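Local coordinates for Ulp1-like SUMO protease (Chaetomium thermophilum, PDB 6DG4), which probably strips SUMO from modified proteins as a cysteine protease of the C48 family, this chain being its C-terminal catalytic domain, at residues G199-V204 with Y223-L228; A56-N61 with L230-I235. One frame throughout, in Å; residues are numbered along the deposited sequence.

Contact 1. Residues G199-V204 with Y223-L228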
ATOM      1  N   GLY A 199       8.597  16.362   1.343  1.00 17.00           N
ATOM      2  CA  GLY A 199       9.164  15.097   1.796  1.00 16.77           C
ATOM      3  C   GLY A 199       8.256  14.327   2.740  1.00 16.76           C
ATOM      4  O   GLY A 199       8.161  13.097   2.661  1.00 17.05           O
ATOM      5  N   TRP A 200       7.558  15.042   3.634  1.00 13.56           N
ATOM      6  CA  TRP A 200       6.751  14.380   4.653  1.00 13.72           C
ATOM      7  C   TRP A 200       5.567  13.636   4.057  1.00 11.86           C
ATOM      8  O   TRP A 200       4.959  12.814   4.748  1.00 11.82           O
ATOM      9  CB  TRP A 200       6.223  15.389   5.687  1.00 13.42           C
ATOM     10  CG  TRP A 200       5.448  16.531   5.067  1.00 13.95           C
ATOM     11  CD1 TRP A 200       4.257  16.450   4.399  1.00 13.56           C
ATOM     12  CD2 TRP A 200       5.819  17.918   5.050  1.00 15.58           C
ATOM     13  NE1 TRP A 200       3.865  17.696   3.971  1.00 14.54           N
ATOM     14  CE2 TRP A 200       4.807  18.613   4.355  1.00 15.01           C
ATOM     15  CE3 TRP A 200       6.899  18.642   5.565  1.00 19.35           C
ATOM     16  CZ2 TRP A 200       4.850  19.988   4.151  1.00 17.93           C
ATOM     17  CZ3 TRP A 200       6.933  20.012   5.367  1.00 19.88           C
ATOM     18  CH2 TRP A 200       5.916  20.668   4.666  1.00 20.27           C
ATOM     19  N   ASP A 201       5.214  13.912   2.805  1.00  9.24           N
ATOM     20  CA  ASP A 201       4.022  13.310   2.231  1.00  9.25           C
ATOM     21  C   ASP A 201       4.278  11.936   1.626  1.00  9.68           C
ATOM     22  O   ASP A 201       3.317  11.274   1.233  1.00  9.11           O
ATOM     23  CB  ASP A 201       3.394  14.246   1.189  1.00  9.09           C
ATOM     24  CG  ASP A 201       2.450  15.264   1.810  1.00 11.81           C
ATOM     25  OD1 ASP A 201       1.837  14.965   2.852  1.00 12.80           O
ATOM     26  OD2 ASP A 201       2.312  16.363   1.241  1.00 12.96           O
ATOM     27  N   CYS A 202       5.530  11.470   1.579  1.00  8.83           N
ATOM     28  CA  CYS A 202       5.840  10.226   0.876  1.00  8.84           C
ATOM     29  C   CYS A 202       5.001   9.042   1.358  1.00  8.63           C
ATOM     30  O   CYS A 202       4.558   8.222   0.547  1.00  8.97           O
ATOM     31  CB  CYS A 202       7.333   9.902   0.993  1.00  8.82           C
ATOM     32  SG  CYS A 202       7.956   9.635   2.690  1.00 12.08           S
ATOM     33  N   GLY A 203       4.807   8.903   2.669  1.00  9.29           N
ATOM     34  CA  GLY A 203       4.011   7.792   3.158  1.00  8.51           C
ATOM     35  C   GLY A 203       2.559   7.882   2.736  1.00  7.47           C
ATOM     36  O   GLY A 203       1.906   6.859   2.507  1.00  8.29           O
ATOM     37  N   VAL A 204       2.032   9.104   2.624  1.00  7.62           N
ATOM     38  CA  VAL A 204       0.647   9.260   2.192  1.00  8.12           C
ATOM     39  C   VAL A 204       0.518   8.970   0.699  1.00  7.93           C
ATOM     40  O   VAL A 204      -0.453   8.345   0.255  1.00  8.84           O
ATOM     41  CB  VAL A 204       0.104  10.652   2.567  1.00  9.15           C
ATOM     42  CG1 VAL A 204      -1.400  10.677   2.373  1.00  8.89           C
ATOM     43  CG2 VAL A 204       0.470  11.020   4.006  1.00 10.68           C
ATOM     44  N   TYR A 223      -6.020  12.161  -7.798  1.00  8.33           N
ATOM     45  CA  TYR A 223      -5.772  12.955  -6.597  1.00  8.24           C
ATOM     46  C   TYR A 223      -4.622  13.924  -6.838  1.00  9.55           C
ATOM     47  O   TYR A 223      -3.942  13.874  -7.867  1.00  9.89           O
ATOM     48  CB  TYR A 223      -5.548  12.053  -5.367  1.00  8.40           C
ATOM     49  CG  TYR A 223      -4.213  11.339  -5.294  1.00  8.70           C
ATOM     50  CD1 TYR A 223      -3.991  10.141  -5.972  1.00  8.54           C
ATOM     51  CD2 TYR A 223      -3.183  11.851  -4.523  1.00  9.03           C
ATOM     52  CE1 TYR A 223      -2.770   9.490  -5.895  1.00  9.49           C
ATOM     53  CE2 TYR A 223      -1.959  11.212  -4.441  1.00  9.75           C
ATOM     54  CZ  TYR A 223      -1.753  10.034  -5.119  1.00  9.13           C
ATOM     55  OH  TYR A 223      -0.520   9.422  -5.007  1.00 11.20           O
ATOM     56  N   THR A 224      -4.438  14.833  -5.871  1.00  9.68           N
ATOM     57  CA  THR A 224      -3.369  15.815  -5.895  1.00  9.91           C
ATOM     58  C   THR A 224      -2.667  15.859  -4.541  1.00  9.41           C
ATOM     59  O   THR A 224      -3.212  15.438  -3.515  1.00  9.00           O
ATOM     60  CB  THR A 224      -3.897  17.227  -6.164  1.00 12.09           C
ATOM     61  OG1 THR A 224      -4.591  17.678  -4.995  1.00 14.25           O
ATOM     62  CG2 THR A 224      -4.838  17.257  -7.361  1.00 13.52           C
ATOM     63  N   GLU A 225      -1.455  16.416  -4.551  1.00  9.74           N
ATOM     64  CA  GLU A 225      -0.700  16.579  -3.313  1.00  9.68           C
ATOM     65  C   GLU A 225      -1.450  17.444  -2.303  1.00  9.59           C
ATOM     66  O   GLU A 225      -1.409  17.175  -1.096  1.00 10.77           O
ATOM     67  CB  GLU A 225       0.675  17.176  -3.618  1.00 11.23           C
ATOM     68  CG  GLU A 225       1.555  17.312  -2.385  1.00 12.54           C
ATOM     69  CD  GLU A 225       2.992  17.678  -2.713  1.00 14.21           C
ATOM     70  OE1 GLU A 225       3.196  18.667  -3.452  1.00 15.96           O
ATOM     71  OE2 GLU A 225       3.917  16.983  -2.224  1.00 15.22           O
ATOM     72  N   ALA A 226      -2.135  18.492  -2.767  1.00 10.40           N
ATOM     73  CA  ALA A 226      -2.827  19.387  -1.846  1.00 10.91           C
ATOM     74  C   ALA A 226      -3.970  18.706  -1.098  1.00  9.97           C
ATOM     75  O   ALA A 226      -4.428  19.238  -0.081  1.00 11.21           O
ATOM     76  CB  ALA A 226      -3.347  20.612  -2.594  1.00 13.97           C
ATOM     77  N   GLN A 227      -4.438  17.551  -1.572  1.00  9.56           N
ATOM     78  CA  GLN A 227      -5.479  16.791  -0.887  1.00  8.53           C
ATOM     79  C   GLN A 227      -4.938  15.892   0.219  1.00  8.42           C
ATOM     80  O   GLN A 227      -5.729  15.264   0.933  1.00  8.61           O
ATOM     81  CB  GLN A 227      -6.240  15.924  -1.895  1.00  9.19           C
ATOM     82  CG  GLN A 227      -7.031  16.713  -2.904  1.00 10.35           C
ATOM     83  CD  GLN A 227      -7.487  15.871  -4.066  1.00  9.94           C
ATOM     84  OE1 GLN A 227      -7.066  14.729  -4.222  1.00 10.80           O
ATOM     85  NE2 GLN A 227      -8.334  16.436  -4.900  1.00 13.54           N
ATOM     86  N   LEU A 228      -3.632  15.832   0.402  1.00  8.84           N
ATOM     87  CA  LEU A 228      -3.090  14.846   1.326  1.00  8.43           C
ATOM     88  C   LEU A 228      -3.317  15.159   2.801  1.00  8.47           C
ATOM     89  O   LEU A 228      -3.444  14.214   3.585  1.00  8.37           O
ATOM     90  CB  LEU A 228      -1.618  14.564   1.016  1.00  8.61           C
ATOM     91  CG  LEU A 228      -1.404  13.960  -0.375  1.00  9.34           C
ATOM     92  CD1 LEU A 228       0.048  13.602  -0.566  1.00 10.31           C
ATOM     93  CD2 LEU A 228      -2.288  12.742  -0.644  1.00 11.26           C
TER
HETATM   94  O   HOH W   1       0.208  18.178   0.928  1.00 15.36           O
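Leu-228 lies against two residues three positions apart in the chain, Asp-201 and Val-204, and its side chain is easily traced outward. CB sits 3.9 Å from OD1 of Asp-201, with CG1 of Val-204 a little farther off. With CG anti to the carbonyl carbon (chi1 -63°), the isopropyl end is carried across to the other segment, where its two methyls part company. CD1 rests on the stem of Asp-201, 3.8 Å from that residue's CG, while CD2 meets Val-204 CG1, also at 3.8 Å, the two side chains lying alongside one another and pointing opposite ways. The hydrocarbon thus covers the flank of a buried carboxylate.

At the polar end, Glu-225 swings its CG anti to the backbone N (chi1 -177°) and runs out extended, bringing its own carboxylate up to Asp-201. OE2 of Glu-225 and OD2 of Asp-201 are 3.9 Å apart, the two planes turned 47° against each other. Two such groups should repel, but donors are at hand: OE2 accepts the backbone N-H groups of Thr-197 and Asn-198, OD2 takes ND2 of Asn-198, and OD1 is paired in a salt bridge with Arg-232. Water 1 ties the segments together, giving one hydrogen to Asp-201 OD2 at 2.8 Å and the other to Glu-225 O at 2.8 Å. No direct hydrogen bond crosses.

Asp-201 comes just before Cys-202, near the start of helix 202-215, where Cys-202 touches His-137 on strand 137-144, a placement consistent with the nucleophile of C48 proteases. The contact joins this region to the turn entering helix 228-241: Leu-228 also leans on Phe-205, and Val-204 packs onto Gln-231, Arg-232 and Ile-235.

Contact 2. Residues A56-N61 with L230-I235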
ATOM      1  N   ALA A  56      -0.342  17.647   9.092  1.00 10.45           N
ATOM      2  CA  ALA A  56      -0.142  17.732   7.652  1.00 11.27           C
ATOM      3  C   ALA A  56       1.325  17.629   7.260  1.00  9.68           C
ATOM      4  O   ALA A  56       1.619  17.331   6.096  1.00 11.74           O
ATOM      5  CB  ALA A  56      -0.727  19.044   7.130  1.00 11.51           C
ATOM      6  N   THR A  57       2.249  17.860   8.196  1.00 10.47           N
ATOM      7  CA  THR A  57       3.676  17.764   7.902  1.00 11.08           C
ATOM      8  C   THR A  57       4.355  16.596   8.610  1.00 11.70           C
ATOM      9  O   THR A  57       5.588  16.535   8.630  1.00 13.04           O
ATOM     10  CB  THR A  57       4.414  19.073   8.221  1.00 12.58           C
ATOM     11  OG1 THR A  57       4.385  19.340   9.631  1.00 13.16           O
ATOM     12  CG2 THR A  57       3.797  20.241   7.459  1.00 14.55           C
ATOM     13  N   ALA A  58       3.592  15.664   9.171  1.00 11.12           N
ATOM     14  CA  ALA A  58       4.182  14.545   9.889  1.00 11.38           C
ATOM     15  C   ALA A  58       4.640  13.457   8.929  1.00  9.97           C
ATOM     16  O   ALA A  58       3.972  13.151   7.938  1.00 11.31           O
ATOM     17  CB  ALA A  58       3.170  13.951  10.872  1.00 12.07           C
ATOM     18  N   TRP A  59       5.777  12.856   9.239  1.00 11.14           N
ATOM     19  CA  TRP A  59       6.211  11.669   8.521  1.00  9.29           C
ATOM     20  C   TRP A  59       5.521  10.452   9.133  1.00  9.41           C
ATOM     21  O   TRP A  59       5.564  10.247  10.349  1.00 13.07           O
ATOM     22  CB  TRP A  59       7.730  11.545   8.598  1.00 12.16           C
ATOM     23  CG  TRP A  59       8.473  12.624   7.848  1.00 15.25           C
ATOM     24  CD1 TRP A  59       8.525  13.955   8.162  1.00 18.24           C
ATOM     25  CD2 TRP A  59       9.282  12.459   6.671  1.00 17.40           C
ATOM     26  NE1 TRP A  59       9.315  14.626   7.256  1.00 20.00           N
ATOM     27  CE2 TRP A  59       9.791  13.732   6.333  1.00 18.41           C
ATOM     28  CE3 TRP A  59       9.632  11.361   5.879  1.00 18.44           C
ATOM     29  CZ2 TRP A  59      10.627  13.935   5.235  1.00 20.01           C
ATOM     30  CZ3 TRP A  59      10.459  11.567   4.784  1.00 19.46           C
ATOM     31  CH2 TRP A  59      10.947  12.844   4.474  1.00 20.58           C
ATOM     32  N   LEU A  60       4.857   9.661   8.297  1.00  9.65           N
ATOM     33  CA  LEU A  60       4.141   8.490   8.784  1.00  9.44           C
ATOM     34  C   LEU A  60       5.117   7.415   9.260  1.00 10.89           C
ATOM     35  O   LEU A  60       6.247   7.305   8.774  1.00 13.24           O
ATOM     36  CB  LEU A  60       3.243   7.924   7.680  1.00 10.65           C
ATOM     37  CG  LEU A  60       1.833   8.523   7.555  1.00 10.82           C
ATOM     38  CD1 LEU A  60       1.864  10.031   7.407  1.00 12.76           C
ATOM     39  CD2 LEU A  60       1.076   7.892   6.386  1.00 11.96           C
ATOM     40  N   ASN A  61       4.654   6.599  10.205  1.00 10.12           N
ATOM     41  CA  ASN A  61       5.447   5.485  10.705  1.00  9.99           C
ATOM     42  C   ASN A  61       5.039   4.170  10.044  1.00 10.99           C
ATOM     43  O   ASN A  61       4.056   4.089   9.302  1.00 11.35           O
ATOM     44  CB  ASN A  61       5.400   5.386  12.240  1.00 11.56           C
ATOM     45  CG  ASN A  61       4.016   5.050  12.803  1.00 11.82           C
ATOM     46  OD1 ASN A  61       3.060   4.814  12.075  1.00 11.81           O
ATOM     47  ND2 ASN A  61       3.923   5.035  14.129  1.00 13.00           N
ATOM     48  N   LEU A 230      -6.112  16.102   4.055  1.00  8.58           N
ATOM     49  CA  LEU A 230      -7.387  15.424   4.245  1.00  9.17           C
ATOM     50  C   LEU A 230      -7.225  13.909   4.173  1.00  8.57           C
ATOM     51  O   LEU A 230      -7.848  13.176   4.949  1.00  8.88           O
ATOM     52  CB  LEU A 230      -8.366  15.922   3.192  1.00 10.06           C
ATOM     53  CG  LEU A 230      -9.674  15.162   3.051  1.00 11.34           C
ATOM     54  CD1 LEU A 230     -10.440  15.149   4.364  1.00 11.58           C
ATOM     55  CD2 LEU A 230     -10.476  15.814   1.926  1.00 12.07           C
ATOM     56  N   GLN A 231      -6.397  13.418   3.254  1.00  7.75           N
ATOM     57  CA  GLN A 231      -6.192  11.978   3.154  1.00  7.61           C
ATOM     58  C   GLN A 231      -5.630  11.400   4.446  1.00  7.95           C
ATOM     59  O   GLN A 231      -5.951  10.261   4.801  1.00  8.24           O
ATOM     60  CB  GLN A 231      -5.267  11.679   1.980  1.00  8.24           C
ATOM     61  CG  GLN A 231      -5.006  10.204   1.712  1.00  8.22           C
ATOM     62  CD  GLN A 231      -6.189   9.440   1.166  1.00  8.72           C
ATOM     63  OE1 GLN A 231      -7.349   9.728   1.469  1.00  9.99           O
ATOM     64  NE2 GLN A 231      -5.891   8.429   0.358  1.00 11.79           N
ATOM     65  N   ARG A 232      -4.802  12.159   5.172  1.00  7.85           N
ATOM     66  CA  ARG A 232      -4.334  11.686   6.471  1.00  7.75           C
ATOM     67  C   ARG A 232      -5.502  11.436   7.417  1.00  8.09           C
ATOM     68  O   ARG A 232      -5.510  10.446   8.155  1.00  8.50           O
ATOM     69  CB  ARG A 232      -3.362  12.692   7.086  1.00  8.60           C
ATOM     70  CG  ARG A 232      -2.061  12.818   6.328  1.00  8.86           C
ATOM     71  CD  ARG A 232      -1.346  14.104   6.713  1.00  8.02           C
ATOM     72  NE  ARG A 232      -0.098  14.254   5.972  1.00  8.88           N
ATOM     73  CZ  ARG A 232       1.078  13.794   6.384  1.00  8.17           C
ATOM     74  NH1 ARG A 232       1.176  13.146   7.535  1.00  9.26           N
ATOM     75  NH2 ARG A 232       2.154  13.959   5.626  1.00  9.77           N
ATOM     76  N   GLN A 233      -6.484  12.345   7.429  1.00  8.64           N
ATOM     77  CA  GLN A 233      -7.656  12.161   8.273  1.00  9.33           C
ATOM     78  C   GLN A 233      -8.454  10.941   7.841  1.00  8.25           C
ATOM     79  O   GLN A 233      -8.975  10.199   8.684  1.00  8.81           O
ATOM     80  CB  GLN A 233      -8.569  13.380   8.195  1.00 12.23           C
ATOM     81  CG  GLN A 233      -8.015  14.634   8.754  1.00 17.39           C
ATOM     82  CD  GLN A 233      -9.081  15.710   8.769  1.00 25.91           C
ATOM     83  OE1 GLN A 233      -9.507  16.186   9.824  1.00 33.09           O
ATOM     84  NE2 GLN A 233      -9.543  16.076   7.591  1.00 28.53           N
ATOM     85  N   ARG A 234      -8.581  10.733   6.527  1.00  8.30           N
ATOM     86  CA  ARG A 234      -9.327   9.586   6.027  1.00  7.98           C
ATOM     87  C   ARG A 234      -8.628   8.281   6.377  1.00  7.80           C
ATOM     88  O   ARG A 234      -9.283   7.307   6.764  1.00  8.63           O
ATOM     89  CB  ARG A 234      -9.520   9.711   4.517  1.00  7.77           C
ATOM     90  CG  ARG A 234     -10.374  10.919   4.114  1.00  9.81           C
ATOM     91  CD  ARG A 234     -10.697  10.925   2.615  1.00 10.35           C
ATOM     92  NE  ARG A 234     -11.415   9.705   2.278  1.00 12.80           N
ATOM     93  CZ  ARG A 234     -12.698   9.478   2.546  1.00 13.30           C
ATOM     94  NH1 ARG A 234     -13.463  10.400   3.120  1.00 11.92           N
ATOM     95  NH2 ARG A 234     -13.219   8.304   2.244  1.00 17.21           N
ATOM     96  N   ILE A 235      -7.298   8.240   6.244  1.00  8.10           N
ATOM     97  CA  ILE A 235      -6.547   7.053   6.642  1.00  7.32           C
ATOM     98  C   ILE A 235      -6.755   6.778   8.122  1.00  8.04           C
ATOM     99  O   ILE A 235      -6.960   5.631   8.536  1.00  8.26           O
ATOM    100  CB  ILE A 235      -5.057   7.226   6.297  1.00  8.05           C
ATOM    101  CG1 ILE A 235      -4.852   7.224   4.780  1.00  8.78           C
ATOM    102  CG2 ILE A 235      -4.213   6.121   6.949  1.00  8.94           C
ATOM    103  CD1 ILE A 235      -3.512   7.807   4.366  1.00 10.56           C
TER
HETATM  104  O   HOH W   2      -0.098  16.364   4.065  1.00 11.27           O
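Arg-232 reaches out of its helix and takes the carbonyl oxygen of Ala-58 end-on with both terminal nitrogens. NH1 is 2.8 Å from Ala-58 O and NH2 3.1 Å from the same atom, with N-H...O angles of 145° and 135°; the oxygen lies near the guanidinium plane, so one acceptor is shared in a bent, forked grip. The chain, extended from CG to NE, gives the group its reach. Packing is tightest beside NH1, where Leu-60 CD1 comes in obliquely to a short 3.2 Å, and Leu-53 O takes a further bond from NH1.

The face under Ala-56 and the NE side are more loosely held. Ala-56, partly exposed, lays its carbonyl over one face, yet its oxygen makes no direct hydrogen bond to NH2. Water 2 makes the link instead, donating to Ala-56 O and accepting from Arg-232 NE, each at 2.8 Å. Cutting Arg-232 back to an alanine is likely to take the guanidinium donors from the carbonyl oxygens of Ala-58 and Leu-53 and to leave buried Asp-201 without this counter-charge.

Residues 56-61 belong to the loop between helices 46-50 and 62-80, and Asn-61 caps the latter through Val-64 N. Helix 228-241 holds this loop through Arg-232, while Leu-60 turns onto Ile-207 of helix 202-215.

The two contacts, whose centres are 8 Å apart, meet at one guanidinium group. In contact 1 the carboxylate of Asp-201 sends OD1 to NH2 of Arg-232, a salt bridge of 3.0 Å, and the same nitrogen probably donates a weak bond to Trp-200 O at 3.2 Å. Trp-200 also packs directly on the loop of contact 2, its NE1 lying 3.1 Å from Ala-56 O. Contact 1 is nested within the long chain loop that contact 2 closes. Through Arg-232, then, helix 228-241 links residues 56-61 to the residue just before Cys-202, the probable nucleophile, whose SG lies 8.1 Å from Asp-201 OD1.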